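Local structure of ribose ABC transporter, substrate binding protein (Conexibacter woesei, 4KQ9) at residues Gly109-Phe112 and Gly116-Lys119; Ala134-Thr139 and Leu178-Asn183; Ser143-Gln148 and Lys170-Asp175; Ser197-Ala202 and Gly237-Thr242. The protein probably binds ribose or a related sugar outside the cell membrane and hands it to an ABC transporter for uptake. The protein carries 1 engineered substitution. All coordinates share one frame; numbering follows the deposited sequence.

Contact 1: Gly109-Phe112 and Gly116-Lys119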
loop_
_atom_site.group_PDB
_atom_site.type_symbol
_atom_site.label_atom_id
_atom_site.label_comp_id
_atom_site.label_asym_id
_atom_site.label_seq_id
_atom_site.Cartn_x
_atom_site.Cartn_y
_atom_site.Cartn_z
ATOM N N GLY A 109 -8.370 2.926 1.667
ATOM C CA GLY A 109 -7.011 2.465 1.492
ATOM C C GLY A 109 -6.192 2.603 2.775
ATOM O O GLY A 109 -6.680 3.040 3.823
ATOM N N SER A 110 -4.984 2.040 2.746
ATOM C CA SER A 110 -4.198 1.941 3.974
ATOM C C SER A 110 -3.883 3.317 4.536
ATOM O O SER A 110 -3.805 4.281 3.809
ATOM C CB SER A 110 -2.829 1.228 3.734
ATOM O OG SER A 110 -3.002 -0.007 3.164
ATOM N N ASP A 111 -3.652 3.337 5.841
ATOM C CA ASP A 111 -3.103 4.471 6.554
ATOM C C ASP A 111 -1.583 4.325 6.564
ATOM O O ASP A 111 -1.026 3.546 7.362
ATOM C CB ASP A 111 -3.617 4.403 7.984
ATOM C CG ASP A 111 -3.106 5.552 8.864
ATOM O OD1 ASP A 111 -2.287 6.368 8.413
ATOM O OD2 ASP A 111 -3.557 5.594 10.034
ATOM N N PHE A 112 -0.950 5.029 5.657
ATOM C CA PHE A 112 0.477 4.887 5.422
ATOM C C PHE A 112 1.263 5.307 6.691
ATOM O O PHE A 112 2.302 4.735 6.945
ATOM C CB PHE A 112 0.936 5.704 4.232
ATOM C CG PHE A 112 0.295 5.348 2.898
ATOM C CD1 PHE A 112 -0.022 4.052 2.556
ATOM C CD2 PHE A 112 0.133 6.364 1.917
ATOM C CE1 PHE A 112 -0.594 3.743 1.329
ATOM C CE2 PHE A 112 -0.411 6.061 0.670
ATOM C CZ PHE A 112 -0.785 4.741 0.376
ATOM N N GLY A 116 4.161 3.039 8.930
ATOM C CA GLY A 116 5.426 3.628 9.492
ATOM C C GLY A 116 5.620 3.453 10.978
ATOM O O GLY A 116 6.704 3.083 11.427
ATOM N N ARG A 117 4.560 3.655 11.766
ATOM C CA ARG A 117 4.629 3.460 13.221
ATOM C C ARG A 117 4.771 2.003 13.592
ATOM O O ARG A 117 5.467 1.659 14.563
ATOM C CB ARG A 117 3.368 4.016 13.915
ATOM C CG ARG A 117 3.327 5.530 13.991
ATOM C CD ARG A 117 2.192 6.077 14.875
ATOM N NE ARG A 117 1.110 6.576 14.047
ATOM C CZ ARG A 117 0.044 5.857 13.708
ATOM N NH1 ARG A 117 -0.853 6.390 12.934
ATOM N NH2 ARG A 117 -0.126 4.619 14.161
ATOM N N LEU A 118 4.098 1.127 12.866
ATOM C CA LEU A 118 4.245 -0.292 13.162
ATOM C C LEU A 118 5.699 -0.787 12.945
ATOM O O LEU A 118 6.278 -1.578 13.778
ATOM C CB LEU A 118 3.325 -1.152 12.296
ATOM C CG LEU A 118 1.801 -0.962 12.485
ATOM C CD1 LEU A 118 1.112 -1.760 11.390
ATOM C CD2 LEU A 118 1.362 -1.407 13.885
ATOM N N LYS A 119 6.275 -0.332 11.834
ATOM C CA LYS A 119 7.640 -0.704 11.480
ATOM C C LYS A 119 8.695 -0.157 12.473
ATOM O O LYS A 119 9.585 -0.900 12.908
ATOM C CB LYS A 119 7.938 -0.259 10.033
ATOM C CG LYS A 119 7.217 -1.164 9.016
ATOM C CD LYS A 119 7.041 -0.385 7.690
ATOM C CE LYS A 119 8.133 -0.636 6.698
ATOM N NZ LYS A 119 8.107 0.092 5.376
#
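Phe-112 and Gly-116 are tied by a backbone bond one helical turn apart, at the start of helix 112-126 just after strand 106-109. Gly-116 N gives its hydrogen to Phe-112 O over 3.2 Å, and the N-H...O angle of 168° is nearly straight. A looser attraction joins Asp-111 and Arg-117. Asp-111 OD2 lies 4.0 Å from Arg-117 NH1, too far for a salt bridge. The carboxylate comes to the edge of the guanidinium, and the two planes are turned 71° against each other. Arg-117 reaches back toward the helix start because its chain bends at chi3 (-103°). It has a second conformer, so this attraction is doubtful. Asp-111 is the N-cap of the helix. Its OD1 receives weak hydrogen bonds from Ala-113 N and Glu-114 N, and Asp-111 N bonds to a glycerol that probably came from the crystallisation liquor. The Phe-112 ring packs edge-to-face with Phe-144 of helix 143-159, and Arg-117 rests on Ala-151 and Val-155 of that helix. At the other end, Gly-109 bonds through its backbone to Ile-272 and Thr-274. The chain here thus passes from the six-stranded sheet to the helices of the four-stranded one.

Contact 2: Ala134-Thr139 and Leu178-Asn183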
loop_
_atom_site.group_PDB
_atom_site.type_symbol
_atom_site.label_atom_id
_atom_site.label_comp_id
_atom_site.label_asym_id
_atom_site.label_seq_id
_atom_site.Cartn_x
_atom_site.Cartn_y
_atom_site.Cartn_z
ATOM N N ALA A 134 18.960 3.223 10.123
ATOM C CA ALA A 134 18.990 3.988 8.926
ATOM C C ALA A 134 17.712 3.751 8.142
ATOM O O ALA A 134 17.030 2.713 8.283
ATOM C CB ALA A 134 20.180 3.597 8.064
HETATM N N MSE A 135 17.401 4.744 7.329
HETATM C CA MSE A 135 16.161 4.737 6.553
HETATM C C MSE A 135 16.515 4.859 5.123
HETATM O O MSE A 135 17.241 5.798 4.728
HETATM C CB MSE A 135 15.254 5.895 7.054
HETATM C CG MSE A 135 14.778 5.620 8.460
HETATM SE SE MSE A 135 13.566 7.123 9.032
HETATM C CE MSE A 135 12.101 6.925 7.679
ATOM N N VAL A 136 16.012 3.923 4.339
ATOM C CA VAL A 136 16.130 3.935 2.885
ATOM C C VAL A 136 14.739 4.130 2.309
ATOM O O VAL A 136 13.940 3.163 2.139
ATOM C CB VAL A 136 16.817 2.660 2.347
ATOM C CG1 VAL A 136 16.821 2.584 0.787
ATOM C CG2 VAL A 136 18.259 2.533 2.887
ATOM N N ASN A 137 14.455 5.368 1.990
ATOM C CA ASN A 137 13.139 5.773 1.544
ATOM C C ASN A 137 13.107 5.614 0.067
ATOM O O ASN A 137 14.163 5.541 -0.535
ATOM C CB ASN A 137 12.817 7.208 1.947
ATOM C CG ASN A 137 12.795 7.444 3.446
ATOM O OD1 ASN A 137 11.787 7.163 4.142
ATOM N ND2 ASN A 137 13.872 8.036 3.961
ATOM N N GLY A 138 11.913 5.450 -0.532
ATOM C CA GLY A 138 11.766 5.360 -1.996
ATOM C C GLY A 138 11.742 6.824 -2.534
ATOM O O GLY A 138 12.483 7.688 -2.026
ATOM N N THR A 139 10.902 7.086 -3.542
ATOM C CA THR A 139 10.824 8.425 -4.245
ATOM C C THR A 139 10.373 9.610 -3.428
ATOM O O THR A 139 9.317 9.645 -2.769
ATOM C CB THR A 139 9.894 8.280 -5.475
ATOM O OG1 THR A 139 10.337 7.180 -6.241
ATOM C CG2 THR A 139 9.933 9.523 -6.361
ATOM N N LEU A 178 19.971 -1.971 -2.853
ATOM C CA LEU A 178 21.247 -2.530 -2.738
ATOM C C LEU A 178 22.327 -1.411 -2.731
ATOM O O LEU A 178 23.173 -1.396 -1.866
ATOM C CB LEU A 178 21.447 -3.490 -3.902
ATOM C CG LEU A 178 22.812 -4.047 -4.176
ATOM C CD1 LEU A 178 23.235 -5.063 -3.136
ATOM C CD2 LEU A 178 22.752 -4.721 -5.549
ATOM N N THR A 179 22.225 -0.468 -3.625
ATOM C CA THR A 179 23.194 0.656 -3.659
ATOM C C THR A 179 23.175 1.537 -2.466
ATOM O O THR A 179 24.195 1.825 -1.864
ATOM C CB THR A 179 22.941 1.477 -4.919
ATOM O OG1 THR A 179 23.393 0.638 -5.973
ATOM C CG2 THR A 179 23.790 2.788 -4.936
ATOM N N ALA A 180 21.983 1.882 -2.053
ATOM C CA ALA A 180 21.863 2.714 -0.900
ATOM C C ALA A 180 22.381 2.035 0.361
ATOM O O ALA A 180 23.058 2.664 1.227
ATOM C CB ALA A 180 20.402 3.114 -0.785
ATOM N N THR A 181 22.062 0.749 0.506
ATOM C CA THR A 181 22.502 -0.013 1.679
ATOM C C THR A 181 24.006 -0.218 1.688
ATOM O O THR A 181 24.643 -0.087 2.749
ATOM C CB THR A 181 21.751 -1.351 1.800
ATOM O OG1 THR A 181 20.325 -1.113 1.788
ATOM C CG2 THR A 181 22.187 -2.195 3.008
ATOM N N GLN A 182 24.593 -0.532 0.528
ATOM C CA GLN A 182 26.031 -0.717 0.547
ATOM C C GLN A 182 26.756 0.580 0.936
ATOM O O GLN A 182 27.636 0.522 1.744
ATOM C CB GLN A 182 26.577 -1.381 -0.723
ATOM C CG GLN A 182 26.137 -0.829 -2.029
ATOM C CD GLN A 182 26.848 -1.491 -3.237
ATOM O OE1 GLN A 182 27.038 -2.724 -3.338
ATOM N NE2 GLN A 182 27.263 -0.656 -4.139
ATOM N N ASN A 183 26.256 1.737 0.516
ATOM C CA ASN A 183 26.859 3.038 0.906
ATOM C C ASN A 183 26.658 3.328 2.352
ATOM O O ASN A 183 27.609 3.767 3.018
ATOM C CB ASN A 183 26.322 4.154 0.067
ATOM C CG ASN A 183 26.770 4.037 -1.389
ATOM O OD1 ASN A 183 27.687 3.284 -1.694
ATOM N ND2 ASN A 183 26.131 4.755 -2.265
#
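Val-136 and Ala-180 join strand and helix in the alpha/beta domain built on the four-stranded parallel sheet. Helix 174-187 belongs to the beta-alpha-beta crossover that links strand 162-167 to strand 193-196. Strand 132-136 lies between these two strands, and the helix packs on it. The contact is small, with 91 Å² buried over both sides, and it is mainly apolar. Val-136 CG1 meets Ala-180 CB at 3.9 Å, methyl against methyl. The valine CB faces the helix and the alanine CB faces the strand. The small alanine side chain lets the backbones come close, with Val-136 CA 7.0 Å from Ala-180 CA. The valine torsion sets which branch does what. With CG1 opposite the backbone N (chi1 174°), that methyl goes to Ala-180. CG2, beside the backbone N, goes to the neighbouring residue of the helix, where it stands 4.3 Å from Thr-181 OG1. This threonine hydroxyl is buried, but its polar needs are met by other residues. It hydrogen-bonds to Gly-177 O, one turn back along its own helix, and to Tyr-196 OH. The hydroxyl therefore ties the helix to strand 193-196, while its approach to Val-136 is plain packing. Thr-181 also touches Ile-194 of that strand and Ala-208 and Ile-209 of helix 199-211, and Val-136 touches Ile-194 as well.

Contact 3: Ser143-Gln148 and Lys170-Asp175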
loop_
_atom_site.group_PDB
_atom_site.type_symbol
_atom_site.label_atom_id
_atom_site.label_comp_id
_atom_site.label_asym_id
_atom_site.label_seq_id
_atom_site.Cartn_x
_atom_site.Cartn_y
_atom_site.Cartn_z
ATOM N N SER A 143 3.537 10.228 -1.498
ATOM C CA SER A 143 2.779 10.150 -0.293
ATOM C C SER A 143 3.058 8.844 0.474
ATOM O O SER A 143 3.165 8.852 1.708
ATOM C CB SER A 143 1.294 10.265 -0.638
ATOM O OG SER A 143 0.521 10.191 0.558
ATOM N N PHE A 144 3.186 7.734 -0.250
ATOM C CA PHE A 144 3.429 6.420 0.400
ATOM C C PHE A 144 4.752 6.486 1.178
ATOM O O PHE A 144 4.805 6.021 2.307
ATOM C CB PHE A 144 3.422 5.309 -0.625
ATOM C CG PHE A 144 3.974 3.968 -0.130
ATOM C CD1 PHE A 144 3.253 3.185 0.771
ATOM C CD2 PHE A 144 5.205 3.481 -0.587
ATOM C CE1 PHE A 144 3.744 1.932 1.204
ATOM C CE2 PHE A 144 5.692 2.222 -0.158
ATOM C CZ PHE A 144 4.953 1.447 0.731
ATOM N N VAL A 145 5.754 7.161 0.596
ATOM C CA VAL A 145 7.106 7.311 1.156
ATOM C C VAL A 145 7.146 8.286 2.291
ATOM O O VAL A 145 7.598 7.967 3.429
ATOM C CB VAL A 145 8.103 7.696 0.018
ATOM C CG1 VAL A 145 9.516 7.888 0.514
ATOM C CG2 VAL A 145 8.122 6.610 -1.026
ATOM N N GLU A 146 6.605 9.486 2.045
ATOM C CA GLU A 146 6.662 10.553 3.022
ATOM C C GLU A 146 5.804 10.354 4.224
ATOM O O GLU A 146 6.229 10.603 5.351
ATOM C CB GLU A 146 6.332 11.897 2.346
ATOM C CG GLU A 146 7.270 12.224 1.205
ATOM C CD GLU A 146 8.735 12.433 1.619
ATOM O OE1 GLU A 146 9.111 12.294 2.853
ATOM O OE2 GLU A 146 9.537 12.747 0.694
ATOM N N GLU A 147 4.590 9.849 4.043
ATOM C CA GLU A 147 3.732 9.692 5.199
ATOM C C GLU A 147 4.215 8.603 6.114
ATOM O O GLU A 147 4.210 8.775 7.358
ATOM C CB GLU A 147 2.308 9.349 4.796
ATOM C CG GLU A 147 1.587 10.458 4.064
ATOM C CD GLU A 147 0.112 10.110 3.798
ATOM O OE1 GLU A 147 -0.404 9.119 4.407
ATOM O OE2 GLU A 147 -0.528 10.843 2.984
ATOM N N GLN A 148 4.617 7.463 5.540
ATOM C CA GLN A 148 5.173 6.420 6.411
ATOM C C GLN A 148 6.476 6.876 7.107
ATOM O O GLN A 148 6.708 6.539 8.280
ATOM C CB GLN A 148 5.331 5.100 5.683
ATOM C CG GLN A 148 6.519 4.926 4.845
ATOM C CD GLN A 148 6.561 3.507 4.297
ATOM O OE1 GLN A 148 6.291 3.271 3.120
ATOM N NE2 GLN A 148 6.864 2.567 5.156
ATOM N N LYS A 170 15.741 6.580 -6.046
ATOM C CA LYS A 170 15.059 6.958 -7.298
ATOM C C LYS A 170 13.668 6.372 -7.290
ATOM O O LYS A 170 12.683 7.026 -7.639
ATOM C CB LYS A 170 15.825 6.420 -8.540
ATOM N N ALA A 171 13.613 5.107 -6.875
ATOM C CA ALA A 171 12.369 4.391 -6.735
ATOM C C ALA A 171 12.570 3.203 -5.799
ATOM O O ALA A 171 13.702 2.811 -5.457
ATOM C CB ALA A 171 11.890 3.911 -8.123
ATOM N N ILE A 172 11.468 2.546 -5.487
ATOM C CA ILE A 172 11.591 1.337 -4.676
ATOM C C ILE A 172 11.885 0.133 -5.564
ATOM O O ILE A 172 10.938 -0.509 -5.999
ATOM C CB ILE A 172 10.327 1.117 -3.784
ATOM C CG1 ILE A 172 10.087 2.362 -2.951
ATOM C CG2 ILE A 172 10.522 -0.196 -2.976
ATOM C CD1 ILE A 172 8.791 2.413 -2.187
ATOM N N THR A 173 13.166 -0.223 -5.707
ATOM C CA THR A 173 13.669 -1.348 -6.486
ATOM C C THR A 173 14.812 -2.037 -5.778
ATOM O O THR A 173 15.536 -1.385 -5.024
ATOM C CB THR A 173 14.214 -0.898 -7.884
ATOM O OG1 THR A 173 15.481 -0.185 -7.761
ATOM C CG2 THR A 173 13.163 -0.065 -8.598
ATOM N N PRO A 174 15.052 -3.333 -6.071
ATOM C CA PRO A 174 16.177 -4.044 -5.473
ATOM C C PRO A 174 17.508 -3.383 -5.741
ATOM O O PRO A 174 18.409 -3.369 -4.875
ATOM C CB PRO A 174 16.134 -5.426 -6.117
ATOM C CG PRO A 174 14.766 -5.560 -6.633
ATOM C CD PRO A 174 14.312 -4.193 -7.011
ATOM N N ASP A 175 17.662 -2.838 -6.946
ATOM C CA ASP A 175 18.943 -2.185 -7.240
ATOM C C ASP A 175 19.206 -0.932 -6.465
ATOM O O ASP A 175 20.340 -0.695 -6.077
ATOM C CB ASP A 175 19.122 -1.928 -8.733
ATOM C CG ASP A 175 20.203 -2.815 -9.282
ATOM O OD1 ASP A 175 19.939 -4.040 -9.446
ATOM O OD2 ASP A 175 21.349 -2.303 -9.409
#
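The Phe-144 ring takes Ile-172 at its edge, and the end of the Gln-148 side chain lies over one face. Ile-172 CD1 lies in the plane of the ring, 3.7 Å from Phe-144 CE2 and 4.1 Å from Phe-144 CD2. A glycerol, probably from the crystallisation liquor, approaches the Phe-144 side chain to about 3 Å. Such a molecule may mark a pocket.

Ile-172 does its touching with one methyl. Its chain is stretched out beyond CB (chi2 171°), which carries CD1 to the helix. The isoleucine and phenylalanine side chains cross at about a right angle. The same methyl also passes Val-145 CG2, more loosely, at 4.4 Å. CD1 thus lies against both an aromatic edge and a branched aliphatic group from one turn of helix. The contact is apolar and modest, with 86 Å² buried in all.

Ile-172 comes from the loop just before helix 174-187, where Thr-173 is the N-cap and its OG1 bonds to Glu-176 N. Phe-144 and Val-145 lie in the first turn of helix 143-159. Both Val-145 and Ile-172 touch Ser-197, which follows strand 193-196. Helix 112-126 lies against helix 143-159, where Gln-148 touches Ile-115.

Contact 4: Ser197-Ala202 and Gly237-Thr242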
loop_
_atom_site.group_PDB
_atom_site.type_symbol
_atom_site.label_atom_id
_atom_site.label_comp_id
_atom_site.label_asym_id
_atom_site.label_seq_id
_atom_site.Cartn_x
_atom_site.Cartn_y
_atom_site.Cartn_z
ATOM N N SER A 197 11.157 1.762 2.615
ATOM C CA SER A 197 9.789 2.140 2.306
ATOM C C SER A 197 9.003 0.937 1.816
ATOM O O SER A 197 7.795 0.822 2.090
ATOM C CB SER A 197 9.770 3.195 1.163
ATOM O OG SER A 197 10.326 4.403 1.640
ATOM N N GLY A 198 9.670 0.076 1.054
ATOM C CA GLY A 198 9.020 -1.098 0.460
ATOM C C GLY A 198 9.882 -2.296 0.361
ATOM O O GLY A 198 11.156 -2.204 0.475
ATOM N N ASP A 199 9.229 -3.465 0.204
ATOM C CA ASP A 199 9.951 -4.778 0.137
ATOM C C ASP A 199 11.000 -4.910 -0.917
ATOM O O ASP A 199 12.005 -5.484 -0.647
ATOM C CB ASP A 199 8.987 -5.995 -0.085
ATOM C CG ASP A 199 8.117 -6.315 1.134
ATOM O OD1 ASP A 199 8.541 -6.004 2.289
ATOM O OD2 ASP A 199 7.025 -6.959 0.967
ATOM N N ASP A 200 10.772 -4.395 -2.121
ATOM C CA ASP A 200 11.763 -4.651 -3.141
ATOM C C ASP A 200 13.094 -3.929 -2.775
ATOM O O ASP A 200 14.170 -4.401 -3.048
ATOM C CB ASP A 200 11.246 -4.180 -4.463
ATOM C CG ASP A 200 10.279 -5.187 -5.111
ATOM O OD1 ASP A 200 10.334 -6.406 -4.762
ATOM O OD2 ASP A 200 9.484 -4.687 -5.937
ATOM N N GLY A 201 12.948 -2.806 -2.116
ATOM C CA GLY A 201 14.092 -2.015 -1.600
ATOM C C GLY A 201 14.851 -2.905 -0.648
ATOM O O GLY A 201 16.050 -3.091 -0.741
ATOM N N ALA A 202 14.120 -3.501 0.265
ATOM C CA ALA A 202 14.709 -4.347 1.292
ATOM C C ALA A 202 15.370 -5.602 0.737
ATOM O O ALA A 202 16.355 -6.059 1.255
ATOM C CB ALA A 202 13.592 -4.721 2.281
ATOM N N GLY A 237 14.602 -15.543 8.043
ATOM C CA GLY A 237 15.336 -14.748 9.064
ATOM C C GLY A 237 16.273 -13.674 8.458
ATOM O O GLY A 237 17.040 -13.002 9.187
ATOM N N THR A 238 16.267 -13.486 7.145
ATOM C CA THR A 238 17.146 -12.465 6.569
ATOM C C THR A 238 16.426 -11.101 6.602
ATOM O O THR A 238 17.094 -10.081 6.634
ATOM C CB THR A 238 17.536 -12.752 5.139
ATOM O OG1 THR A 238 16.365 -13.040 4.382
ATOM C CG2 THR A 238 18.516 -13.977 5.007
HETATM N N MSE A 239 15.081 -11.097 6.618
HETATM C CA MSE A 239 14.270 -9.875 6.874
HETATM C C MSE A 239 13.551 -10.082 8.167
HETATM O O MSE A 239 13.187 -11.234 8.481
HETATM C CB MSE A 239 13.231 -9.690 5.799
HETATM C CG MSE A 239 13.858 -9.057 4.568
HETATM SE SE MSE A 239 12.467 -8.546 3.252
HETATM C CE MSE A 239 11.124 -7.967 4.411
ATOM N N ALA A 240 13.322 -9.028 8.943
ATOM C CA ALA A 240 12.632 -9.156 10.250
ATOM C C ALA A 240 11.126 -8.992 10.159
ATOM O O ALA A 240 10.410 -9.643 10.912
ATOM C CB ALA A 240 13.180 -8.165 11.265
ATOM N N LEU A 241 10.656 -8.044 9.346
ATOM C CA LEU A 241 9.225 -7.689 9.313
ATOM C C LEU A 241 8.842 -7.197 7.937
ATOM O O LEU A 241 9.605 -6.425 7.298
ATOM C CB LEU A 241 8.938 -6.565 10.293
ATOM C CG LEU A 241 7.530 -5.958 10.451
ATOM C CD1 LEU A 241 6.779 -6.882 11.352
ATOM C CD2 LEU A 241 7.501 -4.589 11.164
ATOM N N THR A 242 7.692 -7.606 7.476
ATOM C CA THR A 242 7.056 -6.896 6.383
ATOM C C THR A 242 5.596 -6.626 6.727
ATOM O O THR A 242 5.030 -7.257 7.659
ATOM C CB THR A 242 7.188 -7.706 5.080
ATOM O OG1 THR A 242 6.709 -6.940 3.972
ATOM C CG2 THR A 242 6.436 -9.013 5.141
#
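Asp-199 turns its carboxylate away from its carbonyl carbon (chi1 -71°), and Thr-242 sets its hydroxyl opposite its backbone N (chi1 -173°), which brings the two polar ends together. Thr-242 OG1 donates to Asp-199 OD1 over 2.7 Å. The acceptor uses its syn lone pair, on the side of the other oxygen, so Asp-199 OD2 is also near, 3.0 Å from Thr-242 OG1. The two side chains cross at about a right angle.

Beside this bond lies Met-239, a selenomethionine in the crystal. A bend at chi3 (37°) turns its CE toward Asp-199 OD1, 3.9 Å away, and its SE packs against Ala-202 CB at 4.1 Å. The methyl of Ala-202 faces Met-239 from one turn further along helix 199-211. Ala-230, Ala-233 and Val-234 of helix 228-236 also touch Met-239.

All four touching residues are buried, and the side-chain oxygens of Asp-199 and Thr-242 have hydrogen-bond partners. Asp-199 OD2 bonds to Asn-227 N, and Thr-242 OG1 bonds to Ala-226 N as well as to the carboxylate. With Asp-199 replaced by an alanine, the hydroxyl of Thr-242 and the backbone N of Asn-227 would probably lose their acceptor in a buried spot. Asp-199 is in the first turn of helix 199-211, so its carboxylate charge is likely to be eased by the helix start as well as by these bonds. The carboxylate thus joins the helix start to Thr-242 of strand 241-244 and to Asn-227, while Thr-242 OG1 carries the link on to Ala-226.

How the contacts relate
All four contacts lie in or at the domain built on the four-stranded sheet. Contact 1 is at its edge, where the chain arrives from the six-stranded sheet. Along the chain contact 1 comes first, contact 3 is nested inside the loop closed by contact 2, and contact 4 comes last. Contacts 2 and 3 share helix 174-187, with centres about 10 Å apart. Contacts 1 and 2 do not touch, and their centres are about 19 Å apart. Ser-197 of contact 4 links to contact 2, with Gly-138 N bonded to its OG. In this two-domain family sugar binds between the domains, so the packing near contacts 1 and 3 probably borders that cleft.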